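Side-chain contacts in P450 epoxidase (Sorangium cellulosum, PDB 1Q5D), which is a cytochrome P450, a mainly helical protein that holds a haem in its core, with a second ligand bound beside the haem in this model: residues P22-D27 against I300-T305; A60-E65 against V326-P331; V294-N299 against T338-P343; S332-G337 against A354-G359. One frame throughout, in Å; residues are numbered along the deposited sequence.

Overall arrangement
All four contacts contribute residues to the haem pocket: Thr305, Phe62, Leu295 and the run Ala357 to Gly359. Contacts 1 and 2 also contribute to the EPB pocket, through Leu301, Gly304, Thr305 and Phe327. These two meet in the sheet where strands 304-309 and 325-329 are neighbours: Thr305 O lies 2.9 Å from Leu328 N, probably a hydrogen bond. Contacts 3 and 4 are the closest pair, their centres about 6 Å apart; Phe297 O lies 2.8 Å from Arg335 NE, and Arg296 NH1 3.0 Å from Leu334 O. Phe62 CE1 of contact 2 packs on Gly359 CA of contact 4 at 3.9 Å, beside the haem.

Contact 1. Residues P22-D27 against I300-T305; sequences PGYAED and ILRIGT. With EPB (7,11-dihydroxy-8,8,10,12,16-pentamethyl-3-[1-methyl-2-(2-methyl-thiazol-4-yl)vinyl]-4,17-dioxabicyclo[14.1.0]heptadecane-5,9-dione), chain C.
Arg302 meets Tyr24 and Ala25 where the N-terminal loop of the cytochrome P450 fold packs against the lead-in to strand 304-309. The segment begins at the ligand, with Leu301 CD2 3.2 Å from EPB C51. Next comes Arg302, gripped at both ends. Its carbonyl oxygen accepts the phenol of Tyr24, OH to O 2.8 Å, the donor lying almost on the extension of the C=O bond (170°) and the oxygen at the ring edge, in plane. The side chain starts extended, CG anti to the backbone N (chi1 -176°), so that CG packs against Tyr24 CE2 at 3.8 Å, and then bends at chi3 (-63°) to carry the guanidinium obliquely beside Ala25, whose CB is 3.8 Å from NH2. A water in the guanidinium plane accepts from Arg302 NH1 at 3.0 Å and from Ala25 N at 2.9 Å, bridging the segments. NH1 also donates to Pro19 O, NE to His400 O and NH2 to Gly398 O, three main-chain carbonyls that probably offset the buried charge. Past Ile303, which packs on strand 325-329, Gly304 O accepts a hydrogen bond from EPB O10. Thr305 closes the segment between both ligands: OG1 is hydrogen-bonded to propionate oxygen O1A of the haem and lies 3.3 Å from EPB C8.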
# COMPACT_ATOMS: atom_id res chain seq x y z
N PRO A 22 -6.36 -1.77 21.06
CA PRO A 22 -5.25 -0.88 21.38
C PRO A 22 -3.99 -1.71 21.51
O PRO A 22 -4.02 -2.79 22.09
CB PRO A 22 -5.64 -0.29 22.74
CG PRO A 22 -7.12 -0.39 22.78
CD PRO A 22 -7.53 -1.56 21.94
N GLY A 23 -2.88 -1.21 20.96
CA GLY A 23 -1.64 -1.95 20.99
C GLY A 23 -1.36 -2.87 19.81
O GLY A 23 -0.19 -3.20 19.57
N TYR A 24 -2.40 -3.29 19.08
CA TYR A 24 -2.22 -4.27 18.01
C TYR A 24 -1.38 -3.71 16.88
O TYR A 24 -0.39 -4.32 16.47
CB TYR A 24 -3.56 -4.81 17.49
CG TYR A 24 -3.46 -5.75 16.30
CD1 TYR A 24 -3.49 -7.14 16.48
CD2 TYR A 24 -3.36 -5.26 15.00
CE1 TYR A 24 -3.41 -8.00 15.39
CE2 TYR A 24 -3.29 -6.11 13.92
CZ TYR A 24 -3.31 -7.48 14.11
OH TYR A 24 -3.23 -8.32 13.02
N ALA A 25 -1.76 -2.55 16.37
CA ALA A 25 -0.97 -1.88 15.32
C ALA A 25 0.51 -1.76 15.73
O ALA A 25 1.40 -2.11 14.96
CB ALA A 25 -1.54 -0.52 14.99
N GLU A 26 0.76 -1.27 16.95
CA GLU A 26 2.13 -1.13 17.45
C GLU A 26 2.93 -2.43 17.43
O GLU A 26 4.13 -2.43 17.12
CB GLU A 26 2.14 -0.54 18.87
CG GLU A 26 3.54 -0.37 19.45
CD GLU A 26 3.53 0.19 20.87
OE1 GLU A 26 2.56 -0.06 21.62
OE2 GLU A 26 4.51 0.88 21.24
N ASP A 27 2.28 -3.54 17.76
CA ASP A 27 2.97 -4.82 17.82
C ASP A 27 1.97 -5.98 17.79
O ASP A 27 1.55 -6.48 18.83
CB ASP A 27 3.84 -4.89 19.08
CG ASP A 27 4.66 -6.16 19.16
OD1 ASP A 27 4.76 -6.89 18.14
OD2 ASP A 27 5.23 -6.51 20.21
N ILE A 300 3.31 -3.49 7.00
CA ILE A 300 2.44 -2.35 7.31
C ILE A 300 0.94 -2.66 7.32
O ILE A 300 0.13 -1.81 7.76
CB ILE A 300 2.66 -1.19 6.29
CG1 ILE A 300 2.29 -1.66 4.88
CG2 ILE A 300 4.08 -0.61 6.42
CD1 ILE A 300 2.19 -0.55 3.80
N LEU A 301 0.56 -3.82 6.80
CA LEU A 301 -0.86 -4.18 6.73
C LEU A 301 -1.34 -4.65 8.10
O LEU A 301 -0.68 -5.46 8.75
CB LEU A 301 -1.12 -5.27 5.70
CG LEU A 301 -0.90 -4.85 4.24
CD1 LEU A 301 -1.16 -5.99 3.25
CD2 LEU A 301 -1.82 -3.65 3.96
N ARG A 302 -2.49 -4.13 8.52
CA ARG A 302 -3.13 -4.53 9.80
C ARG A 302 -3.57 -5.98 9.77
O ARG A 302 -3.33 -6.75 10.71
CB ARG A 302 -4.37 -3.65 10.03
CG ARG A 302 -5.07 -3.90 11.39
CD ARG A 302 -6.17 -2.87 11.68
NE ARG A 302 -5.60 -1.54 11.80
CZ ARG A 302 -5.13 -1.01 12.92
NH1 ARG A 302 -5.19 -1.69 14.07
NH2 ARG A 302 -4.62 0.21 12.90
N ILE A 303 -4.26 -6.35 8.70
CA ILE A 303 -4.70 -7.72 8.53
C ILE A 303 -4.07 -8.32 7.25
O ILE A 303 -3.27 -9.25 7.32
CB ILE A 303 -6.25 -7.80 8.48
CG1 ILE A 303 -6.85 -7.03 9.67
CG2 ILE A 303 -6.72 -9.26 8.49
CD1 ILE A 303 -7.94 -6.05 9.28
N GLY A 304 -4.43 -7.78 6.09
CA GLY A 304 -3.85 -8.23 4.84
C GLY A 304 -4.70 -7.87 3.64
O GLY A 304 -5.19 -6.75 3.52
N THR A 305 -4.86 -8.82 2.73
CA THR A 305 -5.69 -8.58 1.58
C THR A 305 -6.75 -9.66 1.50
O THR A 305 -6.70 -10.63 2.26
CB THR A 305 -4.86 -8.46 0.29
OG1 THR A 305 -5.74 -8.09 -0.78
CG2 THR A 305 -4.29 -9.82 -0.14
O16 EPB C . -5.39 1.14 0.79
C51 EPB C . -2.17 -2.44 0.99
O41 EPB C . -1.73 -1.69 -1.55
C5 EPB C . -2.43 -2.27 -0.46
C4 EPB C . -2.93 -0.96 -1.29
C16 EPB C . -6.01 0.19 0.49
O1 EPB C . -5.97 -0.45 -0.74
C2 EPB C . -5.11 0.05 -1.92
C3 EPB C . -4.02 -1.05 -2.23
C20 EPB C . -6.19 0.18 -3.07
C21 EPB C . -7.13 1.36 -2.82
C22 EPB C . -6.24 -0.65 -4.15
C23 EPB C . -7.15 -0.74 -5.29
N26 EPB C . -8.49 -0.44 -5.11
C25 EPB C . -9.20 -0.59 -6.26
C27 EPB C . -10.64 -0.29 -6.26
C24 EPB C . -6.86 -1.15 -6.54
S1 EPB C . -8.25 -1.13 -7.53
C15 EPB C . -6.99 -0.47 1.50
C14 EPB C . -8.41 -0.90 0.91
O14 EPB C . -8.87 0.29 0.29
C13 EPB C . -9.45 -1.59 1.95
C29 EPB C . -9.79 -0.54 3.07
C30 EPB C . -10.77 -1.88 1.25
C12 EPB C . -8.81 -2.90 2.68
O12 EPB C . -8.67 -2.94 3.94
C11 EPB C . -8.30 -4.19 1.93
C28 EPB C . -8.97 -5.37 2.69
C10 EPB C . -6.85 -4.00 1.62
O10 EPB C . -6.06 -4.11 2.85
C9 EPB C . -6.47 -5.08 0.63
C91 EPB C . -7.21 -4.87 -0.61
C8 EPB C . -5.07 -5.02 0.13
C7 EPB C . -4.21 -3.79 0.61
C6 EPB C . -3.78 -3.19 -0.84
O HOH W 1 -4.29 -1.17 16.93

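Contact 2. Residues A60-E65 against V326-P331; sequences AVFRDE and VFLLIP
Val61 and Phe62, at the end of helix 55-62, share Leu328 between them, each taking one of its methyl groups. Val61 points at the strand; with CG1 anti to the backbone N (chi1 166°), that branch is the one that meets Leu328 CD1, at 3.9 Å. Phe62 receives the other methyl on a ring face. Leu328 CD2 lies 3.9 Å from the centroid of the Phe62 ring and 14° off its normal, a CH-pi contact set slightly toward the rim. The same ring is met from a second direction by Ile330, whose CD1 comes to the edge near the ring plane, 4.2 Å from Phe62 CE2. Leucine over a face and isoleucine at an edge thus limit how the phenyl group can shift, while Phe62 also touches the haem. The contact is wholly apolar and buried. It packs the helix known as B in cytochromes P450 on the mixed sheet: Leu328 belongs to strand 325-329, flanked by strands 49-52 and 304-309, and Ile330 begins the short helix 330-333. Around it, Val61 also touches Leu52 of strand 49-52 and Tyr315 of strand 313-315, and both Val61 and Phe62 reach Arg307 of strand 304-309.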
# COMPACT_ATOMS: atom_id res chain seq x y z
N ALA A 60 -0.30 -19.76 -1.66
CA ALA A 60 -1.05 -20.60 -2.59
C ALA A 60 -2.31 -19.92 -3.10
O ALA A 60 -2.60 -19.94 -4.29
CB ALA A 60 -1.39 -21.94 -1.94
N VAL A 61 -3.04 -19.28 -2.19
CA VAL A 61 -4.29 -18.60 -2.53
C VAL A 61 -4.08 -17.48 -3.56
O VAL A 61 -4.92 -17.27 -4.44
CB VAL A 61 -5.01 -18.06 -1.28
CG1 VAL A 61 -6.10 -17.07 -1.65
CG2 VAL A 61 -5.59 -19.22 -0.48
N PHE A 62 -2.97 -16.76 -3.46
CA PHE A 62 -2.67 -15.72 -4.44
C PHE A 62 -2.80 -16.28 -5.86
O PHE A 62 -3.27 -15.61 -6.77
CB PHE A 62 -1.25 -15.17 -4.23
CG PHE A 62 -1.17 -14.00 -3.28
CD1 PHE A 62 -1.68 -12.76 -3.64
CD2 PHE A 62 -0.58 -14.13 -2.04
CE1 PHE A 62 -1.59 -11.68 -2.77
CE2 PHE A 62 -0.49 -13.07 -1.16
CZ PHE A 62 -0.99 -11.84 -1.53
N ARG A 63 -2.39 -17.54 -6.03
CA ARG A 63 -2.36 -18.18 -7.34
C ARG A 63 -3.44 -19.25 -7.53
O ARG A 63 -3.31 -20.11 -8.41
CB ARG A 63 -0.98 -18.79 -7.57
CG ARG A 63 0.09 -17.75 -7.86
CD ARG A 63 -0.23 -16.86 -9.05
NE ARG A 63 0.55 -17.25 -10.23
CZ ARG A 63 1.86 -17.10 -10.35
NH1 ARG A 63 2.56 -16.56 -9.36
NH2 ARG A 63 2.48 -17.50 -11.46
N ASP A 64 -4.49 -19.20 -6.73
CA ASP A 64 -5.56 -20.19 -6.80
C ASP A 64 -6.80 -19.59 -7.45
O ASP A 64 -7.50 -18.79 -6.84
CB ASP A 64 -5.89 -20.69 -5.39
CG ASP A 64 -6.78 -21.93 -5.40
OD1 ASP A 64 -6.59 -22.78 -4.50
OD2 ASP A 64 -7.68 -22.13 -6.24
N GLU A 65 -7.08 -19.98 -8.69
CA GLU A 65 -8.16 -19.36 -9.46
C GLU A 65 -9.54 -19.61 -8.87
O GLU A 65 -10.52 -18.98 -9.27
CB GLU A 65 -8.11 -19.78 -10.93
CG GLU A 65 -7.32 -18.84 -11.81
CD GLU A 65 -5.87 -19.28 -11.97
OE1 GLU A 65 -5.22 -18.87 -12.95
OE2 GLU A 65 -5.39 -20.04 -11.10
N VAL A 326 -12.20 -14.33 2.21
CA VAL A 326 -11.03 -14.88 2.88
C VAL A 326 -9.95 -13.81 3.00
O VAL A 326 -9.57 -13.21 2.00
CB VAL A 326 -10.46 -16.09 2.10
CG1 VAL A 326 -9.38 -16.76 2.89
CG2 VAL A 326 -11.59 -17.09 1.73
N PHE A 327 -9.47 -13.60 4.22
CA PHE A 327 -8.36 -12.70 4.50
C PHE A 327 -7.04 -13.46 4.55
O PHE A 327 -6.91 -14.48 5.23
CB PHE A 327 -8.56 -12.00 5.84
CG PHE A 327 -8.97 -10.56 5.72
CD1 PHE A 327 -10.28 -10.17 6.03
CD2 PHE A 327 -8.06 -9.58 5.35
CE1 PHE A 327 -10.66 -8.82 5.95
CE2 PHE A 327 -8.43 -8.24 5.27
CZ PHE A 327 -9.74 -7.86 5.57
N LEU A 328 -6.06 -12.95 3.81
CA LEU A 328 -4.70 -13.48 3.82
C LEU A 328 -3.97 -12.68 4.86
O LEU A 328 -3.77 -11.48 4.66
CB LEU A 328 -4.07 -13.24 2.44
CG LEU A 328 -4.44 -14.24 1.34
CD1 LEU A 328 -5.91 -14.63 1.35
CD2 LEU A 328 -4.03 -13.76 -0.04
N LEU A 329 -3.60 -13.30 5.99
CA LEU A 329 -2.97 -12.58 7.10
C LEU A 329 -1.49 -12.31 6.84
O LEU A 329 -0.63 -13.01 7.37
CB LEU A 329 -3.17 -13.31 8.44
CG LEU A 329 -2.85 -12.58 9.74
CD1 LEU A 329 -3.60 -11.22 9.87
CD2 LEU A 329 -3.14 -13.46 10.99
N ILE A 330 -1.21 -11.26 6.07
CA ILE A 330 0.15 -11.00 5.58
C ILE A 330 1.24 -10.85 6.62
O ILE A 330 2.29 -11.46 6.47
CB ILE A 330 0.17 -9.78 4.60
CG1 ILE A 330 -0.77 -9.99 3.41
CG2 ILE A 330 1.59 -9.47 4.16
CD1 ILE A 330 -0.53 -11.23 2.61
N PRO A 331 1.04 -10.04 7.66
CA PRO A 331 2.09 -9.86 8.67
C PRO A 331 2.40 -11.17 9.39
O PRO A 331 3.49 -11.32 9.90
CB PRO A 331 1.47 -8.86 9.66
CG PRO A 331 0.38 -8.23 8.91
CD PRO A 331 -0.15 -9.22 7.94

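Contact 3. Residues V294-N299 against T338-P343; sequences VLRFDN and TVFSRP
Phe297 and Pro343 bring the two backbones closest, CA to CA 7.3 Å, where the last turn of helix 287-297 passes an irregular loop. The helix ends here: Asp298 N still donates to Val294 O, but Asp298 itself has left helical geometry. This is the K helix of the cytochrome P450 fold with its Glu-x-x-Arg motif, formed by Glu293 and Arg296, facing the long segment that leads to the haem-binding loop. Arg296 carries the contact. Its chain bends at chi2 (-73°) and again at chi3 (-47°), which lays the methylene groups on Phe340 and turns the guanidinium toward Pro343. CD sits over the middle of the Phe340 ring, 3.7 Å from its centroid in a CH-pi contact, and Val339 CG1 covers the opposite face nearer the rim. The charged end is too distant from this ring for more than a weak cation-pi attraction. Instead NH1 donates to Pro343 O at 2.8 Å, nearly straight (168°), in the guanidinium plane and onto a lone pair of the carbonyl; NH2 adds a weak bond to the same oxygen at 3.3 Å. NH1 also reaches Leu334 O and NH2 forms a salt bridge with Glu293, so several partners fix the rotation of the buried group. Phe297 adds its ring edge, CD1 lying 4.1 Å from Pro343 O. Beyond the helix end, Asn299 folds back, ND2 donating to Leu295 O at 3.1 Å with that oxygen in its amide plane.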
# COMPACT_ATOMS: atom_id res chain seq x y z
N VAL A 294 12.05 -4.50 5.66
CA VAL A 294 11.16 -3.74 6.53
C VAL A 294 9.74 -4.29 6.39
O VAL A 294 9.06 -4.54 7.39
CB VAL A 294 11.17 -2.23 6.21
CG1 VAL A 294 9.96 -1.52 6.87
CG2 VAL A 294 12.45 -1.59 6.65
N LEU A 295 9.32 -4.51 5.14
CA LEU A 295 7.97 -5.01 4.86
C LEU A 295 7.80 -6.48 5.17
O LEU A 295 6.68 -6.93 5.43
CB LEU A 295 7.56 -4.75 3.41
CG LEU A 295 7.37 -3.27 3.05
CD1 LEU A 295 6.98 -3.12 1.61
CD2 LEU A 295 6.33 -2.60 3.95
N ARG A 296 8.90 -7.22 5.14
CA ARG A 296 8.88 -8.63 5.49
C ARG A 296 8.78 -8.78 7.02
O ARG A 296 7.93 -9.52 7.55
CB ARG A 296 10.15 -9.31 4.93
CG ARG A 296 10.10 -10.85 4.86
CD ARG A 296 10.21 -11.56 6.24
NE ARG A 296 11.27 -11.05 7.11
CZ ARG A 296 11.40 -11.37 8.40
NH1 ARG A 296 10.52 -12.18 8.98
NH2 ARG A 296 12.40 -10.90 9.14
N PHE A 297 9.63 -8.06 7.74
CA PHE A 297 9.75 -8.19 9.19
C PHE A 297 8.60 -7.49 9.90
O PHE A 297 8.06 -8.00 10.90
CB PHE A 297 11.07 -7.57 9.66
CG PHE A 297 11.17 -7.41 11.16
CD1 PHE A 297 11.24 -8.52 11.99
CD2 PHE A 297 11.22 -6.15 11.74
CE1 PHE A 297 11.34 -8.38 13.36
CE2 PHE A 297 11.32 -6.00 13.11
CZ PHE A 297 11.39 -7.11 13.93
N ASP A 298 8.21 -6.33 9.37
CA ASP A 298 7.23 -5.48 10.05
C ASP A 298 6.20 -4.96 9.07
O ASP A 298 6.11 -3.75 8.83
CB ASP A 298 7.95 -4.32 10.72
CG ASP A 298 7.18 -3.74 11.89
OD1 ASP A 298 6.13 -4.29 12.30
OD2 ASP A 298 7.58 -2.70 12.45
N ASN A 299 5.43 -5.87 8.49
CA ASN A 299 4.54 -5.52 7.42
C ASN A 299 3.53 -4.47 7.87
O ASN A 299 2.97 -4.58 8.97
CB ASN A 299 3.79 -6.75 6.92
CG ASN A 299 3.04 -6.47 5.65
OD1 ASN A 299 1.80 -6.29 5.66
ND2 ASN A 299 3.77 -6.41 4.52
N THR A 338 8.91 -21.52 8.98
CA THR A 338 9.24 -22.56 8.01
C THR A 338 9.73 -21.95 6.71
O THR A 338 10.18 -22.66 5.82
CB THR A 338 8.05 -23.51 7.77
OG1 THR A 338 6.98 -22.80 7.13
CG2 THR A 338 7.45 -23.98 9.08
N VAL A 339 9.66 -20.62 6.60
CA VAL A 339 10.03 -19.97 5.35
C VAL A 339 11.17 -18.97 5.53
O VAL A 339 12.08 -18.90 4.70
CB VAL A 339 8.81 -19.30 4.68
CG1 VAL A 339 9.24 -18.44 3.51
CG2 VAL A 339 7.82 -20.36 4.21
N PHE A 340 11.13 -18.19 6.60
CA PHE A 340 12.20 -17.25 6.90
C PHE A 340 12.87 -17.71 8.19
O PHE A 340 12.19 -17.88 9.20
CB PHE A 340 11.66 -15.82 7.06
CG PHE A 340 10.77 -15.37 5.92
CD1 PHE A 340 11.33 -14.81 4.77
CD2 PHE A 340 9.40 -15.52 5.99
CE1 PHE A 340 10.54 -14.41 3.73
CE2 PHE A 340 8.59 -15.14 4.94
CZ PHE A 340 9.16 -14.57 3.80
N SER A 341 14.18 -17.94 8.14
CA SER A 341 14.94 -18.34 9.31
C SER A 341 15.12 -17.16 10.24
O SER A 341 15.31 -16.04 9.78
CB SER A 341 16.32 -18.87 8.91
OG SER A 341 16.20 -20.16 8.34
N ARG A 342 15.07 -17.42 11.54
CA ARG A 342 15.07 -16.36 12.54
C ARG A 342 14.06 -15.28 12.14
O ARG A 342 14.42 -14.10 12.03
CB ARG A 342 16.47 -15.76 12.69
CG ARG A 342 17.54 -16.77 13.12
CD ARG A 342 18.87 -16.13 13.49
NE ARG A 342 19.14 -15.00 12.62
CZ ARG A 342 19.95 -13.99 12.93
NH1 ARG A 342 20.58 -13.98 14.09
NH2 ARG A 342 20.13 -12.99 12.07
N PRO A 343 12.81 -15.68 11.98
CA PRO A 343 11.78 -14.80 11.38
C PRO A 343 11.50 -13.57 12.23
O PRO A 343 11.04 -12.56 11.69
CB PRO A 343 10.55 -15.72 11.26
CG PRO A 343 10.75 -16.80 12.30
CD PRO A 343 12.26 -16.99 12.38

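Contact 4. Residues S332-G337 against A354-G359; sequences SALRDG and ASLAYG. With HEM (protoporphyrin IX containing Fe), chain B.
Leu334 sets its forked tip against Ser355, Leu356 and Ala357, main chain and side chains alike. CD2 lies 3.5 Å from Leu356 N and 4.2 Å from Leu356 CB, while CD1 touches Ser355 OG at 4.0 Å and Ala357 CB at 4.3 Å. With CG anti to the carbonyl carbon (chi1 -63°), both methyls reach this surface. Ser355 OG also accepts a weak hydrogen bond from Ala357 N. Next comes the type I turn Leu356 to Gly359, closed by Gly359 N to Leu356 O at 2.7 Å. It leads into the haem-binding signature of cytochromes P450, here Tyr-Gly-x-Gly-x-His-x-Cys-x-Gly, which begins at Tyr358, where phenylalanine usually stands, and includes Cys365, probably the iron ligand, as in the family. Tyr358 lies obliquely to the porphyrin, CE2 3.5 Å from haem C3B, and shares a backbone hydrogen bond with Cys365. Ala357 O rests 3.4 Å from haem methyl CMA. The iron also binds a water, FE to O 2.2 Å. In segment 332-337, a type I turn from Ala333 to Asp336 holds Leu334 just past helix 330-333. Residues of the turn itself are held: Asp336 OD2 accepts from Tyr55 N, and Arg335 NH1 forms a salt bridge with Asp344 OD1.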
# COMPACT_ATOMS: atom_id res chain seq x y z
N SER A 332 1.44 -12.09 9.40
CA SER A 332 1.63 -13.39 10.02
C SER A 332 2.42 -14.33 9.11
O SER A 332 3.42 -14.92 9.51
CB SER A 332 0.29 -14.04 10.34
OG SER A 332 0.50 -15.34 10.90
N ALA A 333 1.95 -14.47 7.88
CA ALA A 333 2.62 -15.31 6.90
C ALA A 333 4.09 -14.89 6.78
O ALA A 333 4.96 -15.73 6.55
CB ALA A 333 1.90 -15.19 5.54
N LEU A 334 4.37 -13.61 6.97
CA LEU A 334 5.73 -13.11 6.76
C LEU A 334 6.58 -13.32 7.99
O LEU A 334 7.78 -13.03 7.96
CB LEU A 334 5.72 -11.64 6.31
CG LEU A 334 5.04 -11.42 4.95
CD1 LEU A 334 5.27 -10.03 4.39
CD2 LEU A 334 5.48 -12.48 3.93
N ARG A 335 5.99 -13.85 9.06
CA ARG A 335 6.76 -14.29 10.22
C ARG A 335 6.81 -15.81 10.34
O ARG A 335 7.14 -16.35 11.38
CB ARG A 335 6.22 -13.68 11.53
CG ARG A 335 6.46 -12.19 11.68
CD ARG A 335 7.91 -11.82 11.88
NE ARG A 335 8.07 -10.42 12.25
CZ ARG A 335 8.11 -9.95 13.49
NH1 ARG A 335 8.03 -10.78 14.52
NH2 ARG A 335 8.25 -8.65 13.70
N ASP A 336 6.47 -16.50 9.26
CA ASP A 336 6.41 -17.95 9.26
C ASP A 336 7.82 -18.54 9.27
O ASP A 336 8.57 -18.37 8.31
CB ASP A 336 5.61 -18.40 8.04
CG ASP A 336 5.18 -19.84 8.13
OD1 ASP A 336 5.92 -20.66 8.71
OD2 ASP A 336 4.13 -20.25 7.63
N GLY A 337 8.18 -19.23 10.35
CA GLY A 337 9.52 -19.77 10.53
C GLY A 337 9.89 -20.93 9.64
O GLY A 337 11.06 -21.30 9.53
N ALA A 354 11.20 -14.31 -0.84
CA ALA A 354 9.91 -14.94 -0.55
C ALA A 354 8.88 -13.97 0.06
O ALA A 354 7.72 -14.32 0.24
CB ALA A 354 10.10 -16.16 0.35
N SER A 355 9.30 -12.75 0.38
CA SER A 355 8.33 -11.77 0.93
C SER A 355 7.13 -11.61 -0.02
O SER A 355 7.32 -11.51 -1.22
CB SER A 355 9.01 -10.44 1.21
OG SER A 355 8.07 -9.46 1.64
N LEU A 356 5.92 -11.62 0.53
CA LEU A 356 4.68 -11.44 -0.27
C LEU A 356 4.12 -10.02 -0.13
O LEU A 356 3.00 -9.72 -0.60
CB LEU A 356 3.59 -12.44 0.18
CG LEU A 356 3.90 -13.94 0.15
CD1 LEU A 356 2.96 -14.74 1.06
CD2 LEU A 356 3.80 -14.45 -1.26
N ALA A 357 4.90 -9.15 0.49
CA ALA A 357 4.52 -7.76 0.80
C ALA A 357 3.91 -7.01 -0.40
O ALA A 357 3.01 -6.18 -0.23
CB ALA A 357 5.71 -7.01 1.38
N TYR A 358 4.38 -7.31 -1.61
CA TYR A 358 3.85 -6.65 -2.81
C TYR A 358 2.98 -7.57 -3.64
O TYR A 358 2.71 -7.29 -4.81
CB TYR A 358 4.98 -6.09 -3.68
CG TYR A 358 5.73 -4.95 -3.06
CD1 TYR A 358 6.93 -5.16 -2.38
CD2 TYR A 358 5.25 -3.64 -3.15
CE1 TYR A 358 7.63 -4.10 -1.82
CE2 TYR A 358 5.96 -2.57 -2.57
CZ TYR A 358 7.14 -2.82 -1.92
OH TYR A 358 7.86 -1.78 -1.36
N GLY A 359 2.54 -8.68 -3.03
CA GLY A 359 1.61 -9.57 -3.69
C GLY A 359 2.26 -10.58 -4.62
O GLY A 359 3.49 -10.60 -4.75
CHA HEM B . -1.72 -3.87 -5.62
CHB HEM B . 1.17 -3.48 -1.78
CHC HEM B . 2.80 0.78 -3.45
CHD HEM B . -0.50 0.65 -6.94
C1A HEM B . -1.01 -4.17 -4.48
C2A HEM B . -1.06 -5.42 -3.76
C3A HEM B . -0.28 -5.31 -2.69
C4A HEM B . 0.30 -3.99 -2.70
CMA HEM B . -0.03 -6.41 -1.62
CAA HEM B . -1.89 -6.66 -4.18
CBA HEM B . -3.21 -6.71 -3.40
CGA HEM B . -3.95 -7.99 -3.76
O1A HEM B . -5.13 -8.17 -3.32
O2A HEM B . -3.37 -8.83 -4.51
C1B HEM B . 1.84 -2.30 -1.93
C2B HEM B . 2.84 -1.83 -1.00
C3B HEM B . 3.27 -0.66 -1.44
C4B HEM B . 2.58 -0.33 -2.67
CMB HEM B . 3.31 -2.53 0.30
CAB HEM B . 4.36 0.13 -0.69
CBB HEM B . 4.54 1.43 -0.88
C1C HEM B . 2.09 1.12 -4.56
C2C HEM B . 2.30 2.27 -5.40
C3C HEM B . 1.37 2.22 -6.37
C4C HEM B . 0.57 1.03 -6.16
CMC HEM B . 3.41 3.33 -5.17
CAC HEM B . 1.10 3.18 -7.54
CBC HEM B . 1.99 4.11 -7.88
C1D HEM B . -1.17 -0.54 -6.86
C2D HEM B . -2.30 -0.87 -7.67
C3D HEM B . -2.69 -2.27 -7.27
C4D HEM B . -1.76 -2.65 -6.24
CMD HEM B . -2.97 0.02 -8.74
CAD HEM B . -3.82 -3.13 -7.86
CBD HEM B . -3.12 -4.15 -8.77
CGD HEM B . -4.13 -5.08 -9.39
O1D HEM B . -5.15 -5.39 -8.72
O2D HEM B . -3.93 -5.52 -10.57
NA HEM B . -0.17 -3.31 -3.82
NB HEM B . 1.69 -1.37 -2.96
NC HEM B . 1.03 0.40 -5.05
ND HEM B . -0.88 -1.60 -6.02
FE HEM B . 0.54 -1.54 -4.53
O HOH W 2 -0.99 -0.66 -3.22